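Local atomic coordinates of kojibiose phosphorylase (PDB entry 6W0P), a protein that is a glycoside phosphorylase of glycosyl hydrolase family 65, with an (alpha/alpha)6-barrel catalytic domain following a large beta-sandwich domain. Residues K383-E388 against Q411-Q416; P397-T400 against K404-C407. All blocks are in the same frame, centred on the assembly; numbering follows the deposited sequence.

Contact 1 of 2, residues K383-E388 against Q411-Q416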
ATOM      1  N   LYS A 383      -7.886 -14.703  17.244  1.00 37.41           N
ATOM      2  CA  LYS A 383      -6.899 -14.456  18.333  1.00 38.41           C
ATOM      3  C   LYS A 383      -5.503 -14.280  17.729  1.00 37.26           C
ATOM      4  O   LYS A 383      -4.761 -13.409  18.217  1.00 38.05           O
ATOM      5  CB  LYS A 383      -6.927 -15.574  19.373  1.00 40.38           C
ATOM      6  CG  LYS A 383      -8.092 -15.491  20.345  1.00 41.89           C
ATOM      7  CD  LYS A 383      -8.543 -16.837  20.838  1.00 43.98           C
ATOM      8  CE  LYS A 383      -7.995 -17.203  22.196  1.00 46.06           C
ATOM      9  NZ  LYS A 383      -8.491 -18.545  22.590  1.00 47.82           N
ATOM     10  N   ALA A 384      -5.165 -15.048  16.697  1.00 35.98           N
ATOM     11  CA  ALA A 384      -3.885 -14.905  15.973  1.00 36.17           C
ATOM     12  C   ALA A 384      -3.871 -13.539  15.266  1.00 35.54           C
ATOM     13  O   ALA A 384      -2.808 -12.877  15.257  1.00 35.34           O
ATOM     14  CB  ALA A 384      -3.685 -16.077  15.029  1.00 36.21           C
ATOM     15  N   ARG A 385      -5.025 -13.092  14.762  1.00 34.96           N
ATOM     16  CA  ARG A 385      -5.155 -11.790  14.070  1.00 34.53           C
ATOM     17  C   ARG A 385      -4.892 -10.662  15.062  1.00 35.18           C
ATOM     18  O   ARG A 385      -4.206  -9.705  14.670  1.00 36.13           O
ATOM     19  CB  ARG A 385      -6.533 -11.600  13.423  1.00 33.94           C
ATOM     20  CG  ARG A 385      -6.670 -10.307  12.627  1.00 32.68           C
ATOM     21  CD  ARG A 385      -5.574 -10.060  11.602  1.00 32.55           C
ATOM     22  NE  ARG A 385      -5.631  -8.706  11.050  1.00 32.47           N
ATOM     23  CZ  ARG A 385      -4.723  -8.135  10.250  1.00 32.13           C
ATOM     24  NH1 ARG A 385      -3.607  -8.759   9.904  1.00 32.30           N
ATOM     25  NH2 ARG A 385      -4.921  -6.899   9.832  1.00 31.69           N
ATOM     26  N   ALA A 386      -5.468 -10.731  16.262  1.00 36.02           N
ATOM     27  CA  ALA A 386      -5.251  -9.721  17.326  1.00 36.78           C
ATOM     28  C   ALA A 386      -3.744  -9.609  17.606  1.00 37.17           C
ATOM     29  O   ALA A 386      -3.241  -8.461  17.696  1.00 36.73           O
ATOM     30  CB  ALA A 386      -6.045 -10.061  18.570  1.00 36.59           C
ATOM     31  N   LYS A 387      -3.043 -10.746  17.685  1.00 38.41           N
ATOM     32  CA  LYS A 387      -1.569 -10.796  17.921  1.00 40.09           C
ATOM     33  C   LYS A 387      -0.831 -10.148  16.740  1.00 37.78           C
ATOM     34  O   LYS A 387       0.059  -9.333  17.024  1.00 36.90           O
ATOM     35  CB  LYS A 387      -1.108 -12.216  18.257  1.00 42.97           C
ATOM     36  CG  LYS A 387      -1.557 -12.669  19.646  1.00 46.98           C
ATOM     37  CD  LYS A 387      -0.957 -13.993  20.144  1.00 50.26           C
ATOM     38  CE  LYS A 387      -1.272 -14.244  21.610  1.00 52.53           C
ATOM     39  NZ  LYS A 387      -0.665 -15.505  22.109  1.00 54.83           N
ATOM     40  N   GLU A 388      -1.239 -10.403  15.490  1.00 35.84           N
ATOM     41  CA  GLU A 388      -0.639  -9.759  14.286  1.00 35.58           C
ATOM     42  C   GLU A 388      -0.771  -8.223  14.392  1.00 35.00           C
ATOM     43  O   GLU A 388       0.049  -7.512  13.743  1.00 33.54           O
ATOM     44  CB  GLU A 388      -1.289 -10.256  12.991  1.00 36.64           C
ATOM     45  CG  GLU A 388      -0.992 -11.710  12.585  1.00 37.64           C
ATOM     46  CD  GLU A 388      -1.860 -12.235  11.432  1.00 38.03           C
ATOM     47  OE1 GLU A 388      -2.820 -11.542  11.026  1.00 36.76           O
ATOM     48  OE2 GLU A 388      -1.582 -13.342  10.924  1.00 39.73           O
ATOM     49  N   GLN A 411      -4.897  -0.357   5.194  1.00 29.79           N
ATOM     50  CA  GLN A 411      -5.795   0.818   5.333  1.00 30.00           C
ATOM     51  C   GLN A 411      -7.180   0.397   5.826  1.00 29.16           C
ATOM     52  O   GLN A 411      -7.899   1.300   6.267  1.00 29.10           O
ATOM     53  CB  GLN A 411      -6.088   1.527   4.000  1.00 30.17           C
ATOM     54  CG  GLN A 411      -4.902   2.177   3.329  1.00 30.84           C
ATOM     55  CD  GLN A 411      -4.336   1.310   2.223  1.00 31.87           C
ATOM     56  OE1 GLN A 411      -4.096   0.102   2.412  1.00 31.20           O
ATOM     57  NE2 GLN A 411      -4.083   1.940   1.077  1.00 31.14           N
ATOM     58  N   HIS A 412      -7.592  -0.840   5.552  1.00 28.45           N
ATOM     59  CA  HIS A 412      -8.856  -1.422   6.041  1.00 29.37           C
ATOM     60  C   HIS A 412      -8.534  -2.443   7.126  1.00 28.80           C
ATOM     61  O   HIS A 412      -9.163  -2.334   8.216  1.00 27.83           O
ATOM     62  CB  HIS A 412      -9.737  -2.023   4.923  1.00 30.75           C
ATOM     63  CG  HIS A 412     -10.130  -1.049   3.863  1.00 32.17           C
ATOM     64  ND1 HIS A 412     -10.537  -1.455   2.592  1.00 34.49           N
ATOM     65  CD2 HIS A 412     -10.042   0.292   3.818  1.00 33.22           C
ATOM     66  CE1 HIS A 412     -10.718  -0.399   1.832  1.00 34.31           C
ATOM     67  NE2 HIS A 412     -10.413   0.691   2.560  1.00 34.46           N
ATOM     68  N   ALA A 413      -7.620  -3.386   6.853  1.00 27.87           N
ATOM     69  CA  ALA A 413      -7.385  -4.573   7.722  1.00 27.75           C
ATOM     70  C   ALA A 413      -6.780  -4.168   9.067  1.00 27.10           C
ATOM     71  O   ALA A 413      -7.066  -4.872  10.036  1.00 26.59           O
ATOM     72  CB  ALA A 413      -6.536  -5.634   7.052  1.00 28.09           C
ATOM     73  N   SER A 414      -6.015  -3.082   9.134  1.00 27.34           N
ATOM     74  CA  SER A 414      -5.344  -2.630  10.385  1.00 27.71           C
ATOM     75  C   SER A 414      -6.205  -1.588  11.106  1.00 28.08           C
ATOM     76  O   SER A 414      -5.886  -1.252  12.278  1.00 28.26           O
ATOM     77  CB  SER A 414      -3.969  -2.090  10.124  1.00 27.88           C
ATOM     78  OG  SER A 414      -3.138  -3.090   9.551  1.00 28.01           O
ATOM     79  N   THR A 415      -7.271  -1.091  10.472  1.00 27.90           N
ATOM     80  CA  THR A 415      -7.946   0.146  10.945  1.00 28.02           C
ATOM     81  C   THR A 415      -9.411  -0.057  11.339  1.00 27.71           C
ATOM     82  O   THR A 415      -9.898   0.806  12.106  1.00 28.15           O
ATOM     83  CB  THR A 415      -7.833   1.246   9.893  1.00 27.97           C
ATOM     84  OG1 THR A 415      -8.508   0.790   8.726  1.00 28.13           O
ATOM     85  CG2 THR A 415      -6.393   1.587   9.608  1.00 27.89           C
ATOM     86  N   GLN A 416     -10.076  -1.100  10.847  1.00 27.14           N
ATOM     87  CA  GLN A 416     -11.551  -1.255  10.943  1.00 27.48           C
ATOM     88  C   GLN A 416     -11.874  -2.404  11.896  1.00 27.74           C
ATOM     89  O   GLN A 416     -11.550  -3.555  11.563  1.00 27.83           O
ATOM     90  CB  GLN A 416     -12.178  -1.538   9.575  1.00 27.06           C
ATOM     91  CG  GLN A 416     -12.192  -0.349   8.623  1.00 27.10           C
ATOM     92  CD  GLN A 416     -12.891  -0.719   7.336  1.00 26.98           C
ATOM     93  OE1 GLN A 416     -12.427  -1.601   6.615  1.00 26.46           O
ATOM     94  NE2 GLN A 416     -14.070  -0.138   7.118  1.00 26.40           N
TER
HETATM   95  O   HOH W   1      -3.358  -5.417   8.094  1.00 28.67           O
HETATM   96  O   HOH W   2      -8.182  -7.625  10.819  1.00 28.80           O

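Contact 2 of 2, residues P397-T400 against K404-C407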
ATOM      1  N   PRO A 397     -11.638 -10.691  11.332  1.00 30.14           N
ATOM      2  CA  PRO A 397     -11.115 -10.019  10.152  1.00 30.02           C
ATOM      3  C   PRO A 397     -12.152  -9.252   9.321  1.00 29.88           C
ATOM      4  O   PRO A 397     -13.316  -9.587   9.366  1.00 30.41           O
ATOM      5  CB  PRO A 397     -10.535 -11.199   9.358  1.00 30.80           C
ATOM      6  CG  PRO A 397     -11.463 -12.362   9.712  1.00 31.01           C
ATOM      7  CD  PRO A 397     -11.719 -12.155  11.183  1.00 30.96           C
ATOM      8  N   VAL A 398     -11.670  -8.303   8.515  1.00 29.48           N
ATOM      9  CA  VAL A 398     -12.454  -7.546   7.496  1.00 29.38           C
ATOM     10  C   VAL A 398     -13.009  -8.536   6.469  1.00 29.67           C
ATOM     11  O   VAL A 398     -14.228  -8.527   6.199  1.00 28.82           O
ATOM     12  CB  VAL A 398     -11.588  -6.465   6.825  1.00 29.03           C
ATOM     13  CG1 VAL A 398     -12.298  -5.832   5.647  1.00 28.82           C
ATOM     14  CG2 VAL A 398     -11.164  -5.403   7.824  1.00 29.55           C
ATOM     15  N   ALA A 399     -12.136  -9.364   5.899  1.00 30.60           N
ATOM     16  CA  ALA A 399     -12.507 -10.331   4.849  1.00 31.19           C
ATOM     17  C   ALA A 399     -11.869 -11.683   5.154  1.00 31.92           C
ATOM     18  O   ALA A 399     -10.638 -11.717   5.370  1.00 31.79           O
ATOM     19  CB  ALA A 399     -12.078  -9.799   3.507  1.00 31.79           C
ATOM     20  N   THR A 400     -12.674 -12.753   5.134  1.00 32.04           N
ATOM     21  CA  THR A 400     -12.200 -14.130   5.421  1.00 32.49           C
ATOM     22  C   THR A 400     -13.201 -15.172   4.920  1.00 31.92           C
ATOM     23  O   THR A 400     -14.432 -14.844   4.855  1.00 31.69           O
ATOM     24  CB  THR A 400     -11.954 -14.291   6.926  1.00 33.50           C
ATOM     25  OG1 THR A 400     -11.139 -15.441   7.113  1.00 33.85           O
ATOM     26  CG2 THR A 400     -13.227 -14.432   7.734  1.00 34.04           C
ATOM     27  N   LYS A 404      -8.867 -16.368   9.009  1.00 33.37           N
ATOM     28  CA  LYS A 404      -7.668 -15.497   8.912  1.00 34.18           C
ATOM     29  C   LYS A 404      -8.004 -14.262   8.075  1.00 33.39           C
ATOM     30  O   LYS A 404      -8.865 -14.356   7.169  1.00 32.48           O
ATOM     31  CB  LYS A 404      -6.480 -16.223   8.276  1.00 34.97           C
ATOM     32  CG  LYS A 404      -5.963 -17.389   9.093  1.00 36.24           C
ATOM     33  CD  LYS A 404      -4.674 -17.943   8.569  1.00 37.30           C
ATOM     34  CE  LYS A 404      -4.126 -19.012   9.491  1.00 38.93           C
ATOM     35  NZ  LYS A 404      -3.314 -19.988   8.729  1.00 40.16           N
ATOM     36  N   GLU A 405      -7.305 -13.159   8.329  1.00 33.08           N
ATOM     37  CA  GLU A 405      -7.477 -11.940   7.509  1.00 32.94           C
ATOM     38  C   GLU A 405      -7.072 -12.281   6.066  1.00 32.83           C
ATOM     39  O   GLU A 405      -5.975 -12.806   5.864  1.00 32.54           O
ATOM     40  CB  GLU A 405      -6.690 -10.771   8.092  1.00 32.70           C
ATOM     41  CG  GLU A 405      -6.915  -9.486   7.325  1.00 32.41           C
ATOM     42  CD  GLU A 405      -8.368  -9.049   7.331  1.00 32.36           C
ATOM     43  OE1 GLU A 405      -8.789  -8.493   8.357  1.00 33.38           O
ATOM     44  OE2 GLU A 405      -9.076  -9.291   6.328  1.00 31.88           O
ATOM     45  N   ALA A 406      -7.947 -12.005   5.100  1.00 32.62           N
ATOM     46  CA  ALA A 406      -7.664 -12.188   3.658  1.00 33.02           C
ATOM     47  C   ALA A 406      -7.467 -10.832   2.970  1.00 33.13           C
ATOM     48  O   ALA A 406      -6.946 -10.797   1.856  1.00 34.57           O
ATOM     49  CB  ALA A 406      -8.766 -12.991   3.010  1.00 32.58           C
ATOM     50  N   CYS A 407      -7.881  -9.744   3.599  1.00 33.77           N
ATOM     51  CA  CYS A 407      -7.723  -8.369   3.074  1.00 33.35           C
ATOM     52  C   CYS A 407      -6.274  -7.914   3.274  1.00 34.36           C
ATOM     53  O   CYS A 407      -5.818  -7.818   4.437  1.00 34.14           O
ATOM     54  CB  CYS A 407      -8.667  -7.413   3.784  1.00 33.02           C
ATOM     55  SG  CYS A 407      -8.389  -5.701   3.287  1.00 31.65           S
TER

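Contact 1 of 2, residues K383-E388 against Q411-Q416
Arg385 reaches from helix 379-388 to the backbone of Ala413, and this one long side chain carries almost the whole contact. An arginine suits the place: it is long enough to span the gap, where the two CA atoms are 9.9 Å apart, and its planar head offers N-H groups in several directions. The direct bond runs from Arg385 NH2 to Ala413 O at 3.0 Å, with an N-H...O angle of 154°. The carbonyl oxygen lies in the guanidinium plane, yet the donor stands above the plane of the carbonyl, some 80° out of it, and so misses the lone pairs.

Two waters widen the grip. One accepts from Arg385 NH2 at 2.8 Å and also bonds Ser414 OG, whose hydroxyl is too far from the guanidinium for a direct bond. The other accepts from Arg385 NE and lies 3.1 Å from Ala413 O, although further acceptors compete for its protons.

The strongest bond of Arg385 NH1 goes to Gly77 O, outside the two segments, and NH1 also makes a nearly straight salt bridge of 3.1 Å to Glu388 OE1, one helical turn on.

Van der Waals contact is slight: Ala413 CB rests 3.5 Å from Arg385 NH2, its small methyl allowing the guanidinium close to the backbone. A bend at chi2 (51°) turns the arginine chain toward this target.

Near the subunit interface, where Glu388 O bonds Ser575 of the second subunit, the arrangement is a buried arginine bridge between two helical pieces of the family 65 catalytic domain.

Contact 2 of 2, residues P397-T400 against K404-C407
Glu405 lays its side chain against Pro397 and holds the next two peptide N-H groups in its carboxylate. Its CB starts beside the proline ring, 4.1 Å from Pro397 CB; the ring offers CH groups to the glutamate, Pro397 CB also lying 3.4 Å from OE1. CG then leaves anti to the backbone N (chi1 -176°), and a bend at chi2 (61°) folds the chain back so that CD arrives in front of Val398 N. There the two oxygens divide the work. OE1 accepts from Val398 N at 2.9 Å and OE2 from Ala399 N at 3.1 Å, each through its syn lone pair, which makes a two-pronged grip on consecutive amides.

OE2 does more: on its anti side it takes Cys407 N at 3.0 Å, and a weak bond from Ala406 N is added. The glutamate therefore also ties down its own segment.

Between the backbones, Ala406 N donates to Ala399 O at 2.7 Å, almost in line with the C=O bond (164°). Thr400 OG1 gives a proton to Lys404 O, at 2.5 Å, short enough to be doubtful in detail, and accepts one from Gly403 N. Small side chains suit this closeness, Ala399 CB meeting Cys407 CB at 4.2 Å.

Ala399 O also faces OE2, acceptor to acceptor, an approach the converging N-H groups probably pay for. The chemistry implies a buried carboxylate with peptide dipoles as its main partners across the contact, which would probably favour its negative charge while it pins a non-helical turn in shape.

From the N terminus, the chain runs through helix 379-388, then loops without regular structure to helix 410-413. Contact 1 closes this whole excursion by joining the helix to segment 411-416, while contact 2 closes a much tighter turn of irregular chain, with three residues between its segments, lying wholly within the larger loop. The two do not cross. Their centres are about 9 Å apart, and they touch: Arg385 CD packs on Glu405 CB, and Ala413 CB lies against Cys407 O. Contact 1 faces the second subunit; contact 2 looks to strand 83-85, through His83. Together they tie helix 379-388, the loop that follows it and the short helix 410-413 to N-terminal-domain segments in one buried region.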